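Local coordinates for regulatory protein SWI6 (Saccharomyces cerevisiae, PDB 1SW6), which takes part in cell-cycle-dependent transcription as a subunit of the SBF and MBF complexes, and is present here as its ankyrin-repeat domain, at residues A[44-49]-A[194-199]; A[57-62]-A[117-122]; A[133-138]-A[148-153]; A[210-215]-A[293-298]. One frame throughout, in Å; residues are numbered along the deposited sequence.

Interaction 1 (A[44-49]-A[194-199]); sequences KIMKAL and LILEDS
Met46 pairs with Leu196 and Lys47 with Glu197 in a very short parallel sheet, one strand reaching in from far upstream. The backbone bonds come first. Met46 straddles Leu196: its N gives a nearly straight bond to Ile195 O (2.8 Å, 169° at the hydrogen), and its O takes Glu197 N at 2.8 Å. One step on, Ala48 N reaches Glu197 O at 3.3 Å, a longer bond in the same ladder.

The charged side chains lie together on one face. Lys47 bends at its third and fourth torsions, which swings NZ back to Asp198 O (3.1 Å), well above that carbonyl plane; Glu197 OE1 is 3.9 Å from NZ, a long salt bridge. The Glu197 side chain crosses that of Ile45 at about a right angle, its CD 3.6 Å from Ile45 CG2. Replacing this glutamate by an alanine is likely to leave Lys47 NZ without its carboxylate mate and to uncover the methyl branch of Ile45.

Met46 and Leu196 share the other face. Met46 runs alongside Leu196, pointing the same way, with CE 3.9 Å from Leu196 CD2; beyond the paired residues, Ala48 CB sits 4.3 Å from Leu196 CD1.

The second strand lies where the ANK 2 repeat passes into ANK 3. Trp270 of helix 268-276 touches both Ile45 and Ile195, and Leu194 packs on helix 218-234.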
loop_
_atom_site.group_PDB
_atom_site.type_symbol
_atom_site.label_atom_id
_atom_site.label_comp_id
_atom_site.label_asym_id
_atom_site.label_seq_id
_atom_site.Cartn_x
_atom_site.Cartn_y
_atom_site.Cartn_z
ATOM N N LYS A 44 -1.911 12.140 29.009
ATOM C CA LYS A 44 -3.190 12.289 28.330
ATOM C C LYS A 44 -2.999 11.998 26.853
ATOM O O LYS A 44 -1.882 12.078 26.344
ATOM C CB LYS A 44 -3.713 13.715 28.515
ATOM C CG LYS A 44 -2.667 14.790 28.237
ATOM C CD LYS A 44 -3.219 16.189 28.537
ATOM C CE LYS A 44 -2.116 17.256 28.521
ATOM N NZ LYS A 44 -1.105 17.058 29.609
ATOM N N ILE A 45 -4.087 11.651 26.172
ATOM C CA ILE A 45 -4.019 11.357 24.752
ATOM C C ILE A 45 -3.522 12.598 24.016
ATOM O O ILE A 45 -3.859 13.726 24.371
ATOM C CB ILE A 45 -5.395 10.901 24.204
ATOM C CG1 ILE A 45 -5.665 9.456 24.638
ATOM C CG2 ILE A 45 -5.419 10.998 22.689
ATOM C CD1 ILE A 45 -6.981 8.878 24.121
ATOM N N MET A 46 -2.708 12.375 22.995
ATOM C CA MET A 46 -2.111 13.455 22.229
ATOM C C MET A 46 -2.325 13.216 20.731
ATOM O O MET A 46 -2.481 12.076 20.294
ATOM C CB MET A 46 -0.617 13.488 22.570
ATOM C CG MET A 46 0.183 14.630 22.002
ATOM S SD MET A 46 1.881 14.555 22.627
ATOM C CE MET A 46 2.776 13.860 21.219
ATOM N N LYS A 47 -2.357 14.282 19.944
ATOM C CA LYS A 47 -2.524 14.109 18.516
ATOM C C LYS A 47 -1.138 13.804 17.962
ATOM O O LYS A 47 -0.133 14.330 18.456
ATOM C CB LYS A 47 -3.095 15.377 17.869
ATOM C CG LYS A 47 -4.474 15.754 18.387
ATOM C CD LYS A 47 -5.164 16.773 17.505
ATOM C CE LYS A 47 -5.598 16.156 16.181
ATOM N NZ LYS A 47 -6.574 15.047 16.367
ATOM N N ALA A 48 -1.072 12.934 16.959
ATOM C CA ALA A 48 0.218 12.599 16.371
ATOM C C ALA A 48 0.804 13.882 15.798
ATOM O O ALA A 48 0.066 14.769 15.378
ATOM C CB ALA A 48 0.048 11.553 15.267
ATOM N N LEU A 49 2.127 13.990 15.796
ATOM C CA LEU A 49 2.767 15.179 15.257
ATOM C C LEU A 49 2.417 15.302 13.777
ATOM O O LEU A 49 2.294 14.298 13.066
ATOM C CB LEU A 49 4.288 15.102 15.429
ATOM C CG LEU A 49 4.778 14.980 16.874
ATOM C CD1 LEU A 49 6.299 15.108 16.929
ATOM C CD2 LEU A 49 4.130 16.061 17.713
ATOM N N LEU A 194 1.025 4.617 21.572
ATOM C CA LEU A 194 -0.238 4.235 22.197
ATOM C C LEU A 194 -1.051 5.427 22.690
ATOM O O LEU A 194 -2.266 5.331 22.825
ATOM C CB LEU A 194 0.013 3.298 23.376
ATOM C CG LEU A 194 0.590 1.936 23.024
ATOM C CD1 LEU A 194 0.922 1.175 24.302
ATOM C CD2 LEU A 194 -0.429 1.171 22.177
ATOM N N ILE A 195 -0.396 6.550 22.968
ATOM C CA ILE A 195 -1.140 7.707 23.459
ATOM C C ILE A 195 -1.577 8.662 22.353
ATOM O O ILE A 195 -2.194 9.691 22.624
ATOM C CB ILE A 195 -0.326 8.506 24.496
ATOM C CG1 ILE A 195 0.798 9.278 23.804
ATOM C CG2 ILE A 195 0.224 7.555 25.557
ATOM C CD1 ILE A 195 1.457 10.303 24.694
ATOM N N LEU A 196 -1.287 8.303 21.106
ATOM C CA LEU A 196 -1.631 9.141 19.963
ATOM C C LEU A 196 -2.994 8.858 19.304
ATOM O O LEU A 196 -3.397 7.705 19.151
ATOM C CB LEU A 196 -0.534 9.011 18.898
ATOM C CG LEU A 196 0.914 9.236 19.337
ATOM C CD1 LEU A 196 1.876 8.966 18.166
ATOM C CD2 LEU A 196 1.058 10.667 19.835
ATOM N N GLU A 197 -3.691 9.926 18.910
ATOM C CA GLU A 197 -4.970 9.818 18.203
ATOM C C GLU A 197 -4.750 10.483 16.843
ATOM O O GLU A 197 -3.951 11.408 16.728
ATOM C CB GLU A 197 -6.097 10.545 18.953
ATOM C CG GLU A 197 -5.881 12.039 19.146
ATOM C CD GLU A 197 -7.024 12.701 19.903
ATOM O OE1 GLU A 197 -6.996 13.939 20.076
ATOM O OE2 GLU A 197 -7.956 11.986 20.325
ATOM N N ASP A 198 -5.444 10.013 15.812
ATOM C CA ASP A 198 -5.272 10.583 14.483
ATOM C C ASP A 198 -6.225 11.753 14.212
ATOM O O ASP A 198 -6.887 12.255 15.124
ATOM C CB ASP A 198 -5.430 9.483 13.423
ATOM C CG ASP A 198 -6.817 8.875 13.403
ATOM O OD1 ASP A 198 -6.984 7.821 12.751
ATOM O OD2 ASP A 198 -7.746 9.450 14.013
ATOM N N SER A 199 -6.287 12.188 12.957
ATOM C CA SER A 199 -7.139 13.307 12.581
ATOM C C SER A 199 -8.629 13.059 12.807
ATOM O O SER A 199 -9.437 13.980 12.702
ATOM C CB SER A 199 -6.884 13.676 11.121
ATOM O OG SER A 199 -5.534 14.072 10.956
#

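Interaction 2 (A[57-62]-A[117-122]); sequences NEQKMK and PNTQLN
Gln59, in the opening turns of helix 57-71, and Thr119, in an irregular extended run, bring their backbones together, CA to CA 6.0 Å. The Lys62 side chain does the polar work. With CG anti to the backbone N (chi1 -178°) and every later torsion extended, it reaches straight across and gives NZ to Thr119 O at 2.8 Å, meeting the carbonyl obliquely, 32° out of its plane. Its CD and CE pass the same carbonyl and the backbone of Leu121, whose CB lies 3.5 Å from NZ. Lys62 is buried, and Val112 of helix 105-115 and Phe116 pack against it. A leucine in its place would probably leave Thr119 O without this donor and the helix without its shorter bond to the loop.

The contact thus fastens the start of one helix to the connection that leaves helix 105-115 and runs on to helix 134-140, the latter within the ANK 1 repeat. Asp56 OD1 accepts a bond from Gln59 N.

Thr119 points its methyl at the helix: CG2 is 3.4 Å from Gln59 CG, a snug fit, while OG1 faces Glu58 CB at 3.7 Å. Beyond that methyl the Gln59 amide turns to the loop. Its NE2 makes a weak bond to Gln120 O (3.5 Å) and lies 3.6 Å from Asn122 CB. The Gln59 and Asn122 amide planes stand 88° apart, and Asn124 N bonds to Asn122 OD1.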
loop_
_atom_site.group_PDB
_atom_site.type_symbol
_atom_site.label_atom_id
_atom_site.label_comp_id
_atom_site.label_asym_id
_atom_site.label_seq_id
_atom_site.Cartn_x
_atom_site.Cartn_y
_atom_site.Cartn_z
ATOM N N ASN A 57 14.700 18.982 -0.717
ATOM C CA ASN A 57 14.282 17.912 -1.611
ATOM C C ASN A 57 15.368 16.862 -1.812
ATOM O O ASN A 57 15.075 15.703 -2.095
ATOM C CB ASN A 57 13.883 18.484 -2.970
ATOM C CG ASN A 57 13.661 17.402 -4.011
ATOM O OD1 ASN A 57 12.780 16.548 -3.866
ATOM N ND2 ASN A 57 14.466 17.427 -5.067
ATOM N N GLU A 58 16.623 17.267 -1.673
ATOM C CA GLU A 58 17.713 16.324 -1.849
ATOM C C GLU A 58 17.852 15.397 -0.642
ATOM O O GLU A 58 18.337 14.272 -0.771
ATOM C CB GLU A 58 19.016 17.074 -2.151
ATOM C CG GLU A 58 18.944 17.830 -3.486
ATOM C CD GLU A 58 20.300 18.246 -4.039
ATOM O OE1 GLU A 58 20.338 18.790 -5.166
ATOM O OE2 GLU A 58 21.324 18.032 -3.354
ATOM N N GLN A 59 17.418 15.856 0.530
ATOM C CA GLN A 59 17.478 15.007 1.714
ATOM C C GLN A 59 16.506 13.866 1.475
ATOM O O GLN A 59 16.778 12.717 1.824
ATOM C CB GLN A 59 17.048 15.758 2.968
ATOM C CG GLN A 59 18.073 16.710 3.520
ATOM C CD GLN A 59 17.720 17.162 4.926
ATOM O OE1 GLN A 59 16.662 17.751 5.160
ATOM N NE2 GLN A 59 18.608 16.882 5.873
ATOM N N LYS A 60 15.373 14.200 0.862
ATOM C CA LYS A 60 14.345 13.216 0.563
ATOM C C LYS A 60 14.851 12.176 -0.429
ATOM O O LYS A 60 14.662 10.972 -0.227
ATOM C CB LYS A 60 13.098 13.904 0.007
ATOM C CG LYS A 60 11.955 12.949 -0.270
ATOM C CD LYS A 60 10.693 13.689 -0.676
ATOM C CE LYS A 60 9.526 12.721 -0.842
ATOM N NZ LYS A 60 8.301 13.376 -1.392
ATOM N N MET A 61 15.501 12.642 -1.494
ATOM C CA MET A 61 16.042 11.738 -2.506
ATOM C C MET A 61 17.032 10.779 -1.857
ATOM O O MET A 61 17.067 9.597 -2.192
ATOM C CB MET A 61 16.732 12.527 -3.624
ATOM C CG MET A 61 15.830 13.554 -4.275
ATOM S SD MET A 61 16.694 14.612 -5.448
ATOM C CE MET A 61 15.383 14.924 -6.630
ATOM N N LYS A 62 17.826 11.290 -0.921
ATOM C CA LYS A 62 18.793 10.459 -0.227
ATOM C C LYS A 62 18.067 9.458 0.670
ATOM O O LYS A 62 18.382 8.268 0.666
ATOM C CB LYS A 62 19.728 11.315 0.629
ATOM C CG LYS A 62 20.796 10.493 1.337
ATOM C CD LYS A 62 21.628 11.335 2.286
ATOM C CE LYS A 62 22.763 10.509 2.880
ATOM N NZ LYS A 62 23.527 11.280 3.911
ATOM N N PRO A 117 27.343 12.073 -0.426
ATOM C CA PRO A 117 28.263 12.771 0.479
ATOM C C PRO A 117 27.921 14.256 0.504
ATOM O O PRO A 117 28.465 15.032 1.295
ATOM C CB PRO A 117 29.616 12.504 -0.159
ATOM C CG PRO A 117 29.283 12.599 -1.630
ATOM C CD PRO A 117 27.980 11.823 -1.734
ATOM N N ASN A 118 26.991 14.620 -0.375
ATOM C CA ASN A 118 26.523 15.989 -0.544
ATOM C C ASN A 118 25.386 16.415 0.388
ATOM O O ASN A 118 25.278 17.589 0.739
ATOM C CB ASN A 118 26.086 16.184 -2.002
ATOM C CG ASN A 118 25.073 15.129 -2.462
ATOM O OD1 ASN A 118 25.324 13.925 -2.366
ATOM N ND2 ASN A 118 23.929 15.585 -2.969
ATOM N N THR A 119 24.539 15.467 0.781
ATOM C CA THR A 119 23.403 15.768 1.652
ATOM C C THR A 119 23.472 14.970 2.948
ATOM O O THR A 119 24.084 13.905 2.996
ATOM C CB THR A 119 22.066 15.418 0.959
ATOM O OG1 THR A 119 22.086 15.886 -0.395
ATOM C CG2 THR A 119 20.899 16.063 1.696
ATOM N N GLN A 120 22.840 15.481 4.000
ATOM C CA GLN A 120 22.833 14.776 5.272
ATOM C C GLN A 120 21.620 13.857 5.349
ATOM O O GLN A 120 20.542 14.201 4.862
ATOM C CB GLN A 120 22.796 15.759 6.440
ATOM C CG GLN A 120 22.726 15.066 7.795
ATOM C CD GLN A 120 22.806 16.035 8.960
ATOM O OE1 GLN A 120 22.004 16.971 9.063
ATOM N NE2 GLN A 120 23.770 15.810 9.853
ATOM N N LEU A 121 21.803 12.686 5.957
ATOM C CA LEU A 121 20.718 11.721 6.102
ATOM C C LEU A 121 19.730 12.161 7.173
ATOM O O LEU A 121 20.101 12.360 8.327
ATOM C CB LEU A 121 21.261 10.344 6.471
ATOM C CG LEU A 121 20.158 9.291 6.629
ATOM C CD1 LEU A 121 19.415 9.143 5.306
ATOM C CD2 LEU A 121 20.756 7.960 7.055
ATOM N N ASN A 122 18.467 12.299 6.782
ATOM C CA ASN A 122 17.409 12.719 7.695
ATOM C C ASN A 122 16.319 11.651 7.646
ATOM O O ASN A 122 15.674 11.480 6.614
ATOM C CB ASN A 122 16.848 14.064 7.234
ATOM C CG ASN A 122 15.913 14.688 8.246
ATOM O OD1 ASN A 122 15.031 14.025 8.796
ATOM N ND2 ASN A 122 16.089 15.983 8.486
#

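Interaction 3 (A[133-138]-A[148-153]); sequences TPLHWL and KHLVKH
Thr133 OG1 and His136 ND1 share a hydrogen bond of 2.9 Å at the start of helix 134-140, the helix that sets Pro134, Leu135 and Leu138 against Leu150. Either atom could be the donor. The hydroxyl lies in the plane of the imidazole, at its edge, and Thr133 occupies the N-cap position. On its far side His136 gives NE2 to Glu165 O, which fixes the rotation of the ring from both nitrogens.

Thr-Pro-Leu-His is the hallmark tetrapeptide that starts the first helix of an ankyrin repeat, and here it opens ANK 1. Helix 144-152 folds back as the second helix of the pair, the short axes nearly antiparallel at 162° and 10.5 Å apart.

Across that gap everything is apolar and buried. Leu150 carries the contact from its side: with CG anti to the carbonyl carbon (chi1 -69°) the side chain extends toward helix 134-140, where its CD1 fits between Pro134 and Leu138. Pro134 CB is 4.0 Å from that methyl. Leu138 CD1 comes to 3.4 Å of Leu150 CD1, tighter than usual for two methyls, the side chains crossing at about a right angle. Leu135 instead slides past Leu150 in the opposite direction, laying CD1 at 3.8 Å from its CB and at 4.4 Å from Val151 CG2. Phe105 of helix 105-115 packs on Leu150, and Leu63 and Leu67 of helix 57-71 cover Pro134.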
loop_
_atom_site.group_PDB
_atom_site.type_symbol
_atom_site.label_atom_id
_atom_site.label_comp_id
_atom_site.label_asym_id
_atom_site.label_seq_id
_atom_site.Cartn_x
_atom_site.Cartn_y
_atom_site.Cartn_z
ATOM N N THR A 133 6.455 7.852 6.815
ATOM C CA THR A 133 7.864 8.081 7.120
ATOM C C THR A 133 8.450 6.681 6.953
ATOM O O THR A 133 7.703 5.717 6.781
ATOM C CB THR A 133 8.089 8.528 8.588
ATOM O OG1 THR A 133 7.739 7.456 9.481
ATOM C CG2 THR A 133 7.248 9.743 8.909
ATOM N N PRO A 134 9.786 6.545 6.975
ATOM C CA PRO A 134 10.324 5.192 6.821
ATOM C C PRO A 134 9.764 4.255 7.898
ATOM O O PRO A 134 9.508 3.072 7.646
ATOM C CB PRO A 134 11.832 5.412 6.958
ATOM C CG PRO A 134 12.013 6.739 6.298
ATOM C CD PRO A 134 10.862 7.550 6.880
ATOM N N LEU A 135 9.571 4.793 9.096
ATOM C CA LEU A 135 9.057 3.999 10.207
ATOM C C LEU A 135 7.683 3.379 9.912
ATOM O O LEU A 135 7.418 2.245 10.317
ATOM C CB LEU A 135 9.007 4.854 11.481
ATOM C CG LEU A 135 9.381 4.151 12.789
ATOM C CD1 LEU A 135 10.736 3.476 12.664
ATOM C CD2 LEU A 135 9.394 5.176 13.915
ATOM N N HIS A 136 6.814 4.109 9.210
ATOM C CA HIS A 136 5.490 3.586 8.868
ATOM C C HIS A 136 5.611 2.385 7.931
ATOM O O HIS A 136 4.942 1.367 8.117
ATOM C CB HIS A 136 4.642 4.635 8.159
ATOM C CG HIS A 136 4.124 5.719 9.051
ATOM N ND1 HIS A 136 4.931 6.711 9.568
ATOM C CD2 HIS A 136 2.865 6.000 9.465
ATOM C CE1 HIS A 136 4.189 7.561 10.257
ATOM N NE2 HIS A 136 2.932 7.153 10.208
ATOM N N TRP A 137 6.445 2.531 6.904
ATOM C CA TRP A 137 6.656 1.474 5.917
ATOM C C TRP A 137 7.196 0.208 6.558
ATOM O O TRP A 137 6.668 -0.887 6.340
ATOM C CB TRP A 137 7.648 1.932 4.846
ATOM C CG TRP A 137 7.062 2.753 3.745
ATOM C CD1 TRP A 137 5.873 3.428 3.754
ATOM C CD2 TRP A 137 7.667 3.025 2.478
ATOM N NE1 TRP A 137 5.700 4.104 2.568
ATOM C CE2 TRP A 137 6.788 3.874 1.767
ATOM C CE3 TRP A 137 8.871 2.633 1.870
ATOM C CZ2 TRP A 137 7.073 4.339 0.480
ATOM C CZ3 TRP A 137 9.155 3.097 0.586
ATOM C CH2 TRP A 137 8.258 3.941 -0.092
ATOM N N LEU A 138 8.251 0.372 7.348
ATOM C CA LEU A 138 8.898 -0.755 8.012
ATOM C C LEU A 138 8.051 -1.432 9.082
ATOM O O LEU A 138 8.170 -2.641 9.299
ATOM C CB LEU A 138 10.241 -0.303 8.590
ATOM C CG LEU A 138 11.258 -0.091 7.464
ATOM C CD1 LEU A 138 12.567 0.457 7.990
ATOM C CD2 LEU A 138 11.495 -1.421 6.791
ATOM N N LYS A 148 13.793 -1.137 15.092
ATOM C CA LYS A 148 14.625 -0.877 16.257
ATOM C C LYS A 148 15.855 -0.042 15.896
ATOM O O LYS A 148 16.215 0.896 16.611
ATOM C CB LYS A 148 15.020 -2.204 16.890
ATOM C CG LYS A 148 13.840 -2.887 17.543
ATOM C CD LYS A 148 13.969 -4.403 17.564
ATOM C CE LYS A 148 15.163 -4.880 18.355
ATOM N NZ LYS A 148 15.108 -6.369 18.517
ATOM N N HIS A 149 16.487 -0.374 14.777
ATOM C CA HIS A 149 17.648 0.368 14.312
ATOM C C HIS A 149 17.276 1.810 13.975
ATOM O O HIS A 149 18.012 2.734 14.303
ATOM C CB HIS A 149 18.240 -0.308 13.078
ATOM C CG HIS A 149 19.161 -1.441 13.397
ATOM N ND1 HIS A 149 19.064 -2.675 12.787
ATOM C CD2 HIS A 149 20.218 -1.518 14.237
ATOM C CE1 HIS A 149 20.026 -3.461 13.238
ATOM N NE2 HIS A 149 20.740 -2.784 14.118
ATOM N N LEU A 150 16.135 2.012 13.321
ATOM C CA LEU A 150 15.721 3.371 12.968
ATOM C C LEU A 150 15.383 4.194 14.202
ATOM O O LEU A 150 15.658 5.397 14.247
ATOM C CB LEU A 150 14.517 3.362 12.020
ATOM C CG LEU A 150 14.736 2.857 10.588
ATOM C CD1 LEU A 150 13.506 3.174 9.766
ATOM C CD2 LEU A 150 15.944 3.519 9.972
ATOM N N VAL A 151 14.774 3.558 15.199
ATOM C CA VAL A 151 14.434 4.274 16.417
ATOM C C VAL A 151 15.740 4.692 17.090
ATOM O O VAL A 151 15.951 5.863 17.378
ATOM C CB VAL A 151 13.612 3.389 17.380
ATOM C CG1 VAL A 151 13.487 4.070 18.732
ATOM C CG2 VAL A 151 12.236 3.126 16.779
ATOM N N LYS A 152 16.615 3.726 17.325
ATOM C CA LYS A 152 17.898 4.005 17.952
ATOM C C LYS A 152 18.673 5.106 17.233
ATOM O O LYS A 152 19.481 5.803 17.846
ATOM C CB LYS A 152 18.751 2.734 17.985
ATOM C CG LYS A 152 20.210 2.989 18.307
ATOM C CD LYS A 152 20.992 1.693 18.439
ATOM C CE LYS A 152 22.423 1.973 18.888
ATOM N NZ LYS A 152 23.136 0.723 19.275
ATOM N N HIS A 153 18.436 5.265 15.937
ATOM C CA HIS A 153 19.146 6.277 15.174
ATOM C C HIS A 153 18.440 7.612 14.980
ATOM O O HIS A 153 18.848 8.410 14.137
ATOM C CB HIS A 153 19.575 5.695 13.829
ATOM C CG HIS A 153 20.760 4.787 13.936
ATOM N ND1 HIS A 153 22.051 5.228 13.746
ATOM C CD2 HIS A 153 20.856 3.484 14.295
ATOM C CE1 HIS A 153 22.892 4.237 13.985
ATOM N NE2 HIS A 153 22.193 3.168 14.321
#

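Interaction 4 (A[210-215]-A[293-298]); sequences ITSGMT and LGNISI
This is a van der Waals contact, without hydrogen bonds between its two sides, joining successive ankyrin repeats: Ser212 and Gly213, where helix 204-212 runs out in ANK 3, meet Leu293, Asn295 and Ile298 around the turn that joins helices 286-293 and 296-304 in ANK 4. That turn is the tight helix-to-helix link of the repeat. Gly294 takes a positive phi of 90°, where a beta carbon would jam against the carbonyl of Leu293, and Asn295 is the N-cap of the second helix.

Ser212 takes part in three of the four residue pairs. Its CB lies 3.7 Å from Ile298 CD1; with chi1 of Ile298 at -158° and the chain extended beyond, that methyl comes over to the serine. Ile298 CG2 comes to 3.8 Å of Ser212 OG, and Leu293 CD1 stands 3.9 Å from the same oxygen. Leu293 CD1 also rests on the backbone of the neighbouring residue, 3.8 Å from Gly213 CA. The Asn295 amide skirts the group, with ND2 4.0 Å from Ser212 CB.

Helix 218-234 adjoins the contact, Ala221 touching both Ser212 and Ile298. Just beyond, Thr215 OG1 bonds to Tyr223 OH of the second subunit.

Ser212 OG is turned back onto its own helix, where it bonds to Ile209 O, so a hydroxyl in a buried spot is satisfied locally. The repeats are therefore joined here by the fit of methyl groups around a small residue.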
loop_
_atom_site.group_PDB
_atom_site.type_symbol
_atom_site.label_atom_id
_atom_site.label_comp_id
_atom_site.label_asym_id
_atom_site.label_seq_id
_atom_site.Cartn_x
_atom_site.Cartn_y
_atom_site.Cartn_z
ATOM N N ILE A 210 -11.428 -1.506 13.656
ATOM C CA ILE A 210 -11.750 -1.250 12.251
ATOM C C ILE A 210 -11.188 -2.384 11.398
ATOM O O ILE A 210 -11.819 -2.841 10.444
ATOM C CB ILE A 210 -11.137 0.072 11.731
ATOM C CG1 ILE A 210 -11.808 1.274 12.387
ATOM C CG2 ILE A 210 -11.293 0.150 10.219
ATOM C CD1 ILE A 210 -13.271 1.389 12.109
ATOM N N THR A 211 -9.996 -2.841 11.758
ATOM C CA THR A 211 -9.341 -3.917 11.027
ATOM C C THR A 211 -10.064 -5.241 11.193
ATOM O O THR A 211 -10.188 -6.016 10.241
ATOM C CB THR A 211 -7.878 -4.093 11.484
ATOM O OG1 THR A 211 -7.106 -2.971 11.053
ATOM C CG2 THR A 211 -7.284 -5.346 10.903
ATOM N N SER A 212 -10.530 -5.507 12.405
ATOM C CA SER A 212 -11.233 -6.754 12.685
ATOM C C SER A 212 -12.398 -6.980 11.713
ATOM O O SER A 212 -12.844 -8.110 11.523
ATOM C CB SER A 212 -11.775 -6.747 14.115
ATOM O OG SER A 212 -12.879 -5.865 14.219
ATOM N N GLY A 213 -12.885 -5.903 11.108
ATOM C CA GLY A 213 -13.998 -6.018 10.181
ATOM C C GLY A 213 -13.613 -6.418 8.765
ATOM O O GLY A 213 -14.457 -6.896 8.003
ATOM N N MET A 214 -12.343 -6.222 8.417
ATOM C CA MET A 214 -11.830 -6.553 7.087
ATOM C C MET A 214 -11.662 -8.054 6.925
ATOM O O MET A 214 -11.152 -8.733 7.814
ATOM C CB MET A 214 -10.477 -5.871 6.850
ATOM C CG MET A 214 -10.517 -4.358 6.952
ATOM S SD MET A 214 -11.838 -3.637 5.949
ATOM C CE MET A 214 -11.877 -1.927 6.617
ATOM N N THR A 215 -12.079 -8.564 5.776
ATOM C CA THR A 215 -11.980 -9.991 5.488
ATOM C C THR A 215 -10.577 -10.557 5.732
ATOM O O THR A 215 -9.574 -9.991 5.288
ATOM C CB THR A 215 -12.378 -10.273 4.026
ATOM O OG1 THR A 215 -11.543 -9.496 3.155
ATOM C CG2 THR A 215 -13.853 -9.917 3.788
ATOM N N LEU A 293 -20.166 -3.639 13.168
ATOM C CA LEU A 293 -19.534 -4.591 12.254
ATOM C C LEU A 293 -20.193 -5.965 12.380
ATOM O O LEU A 293 -20.228 -6.743 11.424
ATOM C CB LEU A 293 -18.033 -4.703 12.543
ATOM C CG LEU A 293 -17.202 -3.419 12.436
ATOM C CD1 LEU A 293 -15.748 -3.747 12.718
ATOM C CD2 LEU A 293 -17.338 -2.810 11.047
ATOM N N GLY A 294 -20.712 -6.265 13.564
ATOM C CA GLY A 294 -21.374 -7.543 13.765
ATOM C C GLY A 294 -20.490 -8.682 14.237
ATOM O O GLY A 294 -20.989 -9.669 14.780
ATOM N N ASN A 295 -19.183 -8.561 14.026
ATOM C CA ASN A 295 -18.235 -9.589 14.449
ATOM C C ASN A 295 -18.319 -9.741 15.972
ATOM O O ASN A 295 -17.720 -8.974 16.722
ATOM C CB ASN A 295 -16.827 -9.184 13.998
ATOM C CG ASN A 295 -15.731 -10.017 14.642
ATOM O OD1 ASN A 295 -15.838 -11.245 14.750
ATOM N ND2 ASN A 295 -14.655 -9.349 15.057
ATOM N N ILE A 296 -19.077 -10.737 16.418
ATOM C CA ILE A 296 -19.286 -10.988 17.840
ATOM C C ILE A 296 -18.019 -11.322 18.629
ATOM O O ILE A 296 -17.925 -11.020 19.823
ATOM C CB ILE A 296 -20.300 -12.133 18.055
ATOM C CG1 ILE A 296 -20.602 -12.287 19.549
ATOM C CG2 ILE A 296 -19.739 -13.438 17.499
ATOM C CD1 ILE A 296 -21.665 -13.316 19.870
ATOM N N SER A 297 -17.054 -11.950 17.968
ATOM C CA SER A 297 -15.810 -12.325 18.622
ATOM C C SER A 297 -15.125 -11.164 19.349
ATOM O O SER A 297 -14.866 -11.247 20.545
ATOM C CB SER A 297 -14.849 -12.924 17.595
ATOM O OG SER A 297 -13.550 -13.072 18.146
ATOM N N ILE A 298 -14.842 -10.080 18.630
ATOM C CA ILE A 298 -14.165 -8.942 19.227
ATOM C C ILE A 298 -15.099 -8.090 20.101
ATOM O O ILE A 298 -14.643 -7.371 20.986
ATOM C CB ILE A 298 -13.453 -8.099 18.128
ATOM C CG1 ILE A 298 -12.330 -7.275 18.754
ATOM C CG2 ILE A 298 -14.443 -7.210 17.406
ATOM C CD1 ILE A 298 -11.335 -6.763 17.750
#

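The four contacts are strung along the elongated repeat domain, with interactions 2 and 4 at opposite sides of its centre, their own centres 42 Å apart. Interactions 2 and 3 both fall within the long chain loop that interaction 1 closes; their centres are 17 Å apart, and helix 57-71 links them, being held at its start in interaction 2 and lying on Pro134 of interaction 3 further along. Interaction 1 lies between the ends, 19 Å from interaction 3 and 23 Å from interaction 4, centre to centre. Within one chain interactions 3 and 4 stay about 13 Å apart at their nearest atoms, yet Trp137 packs on Met214 of the second subunit, which brings the two regions together between the two chains of the assembly.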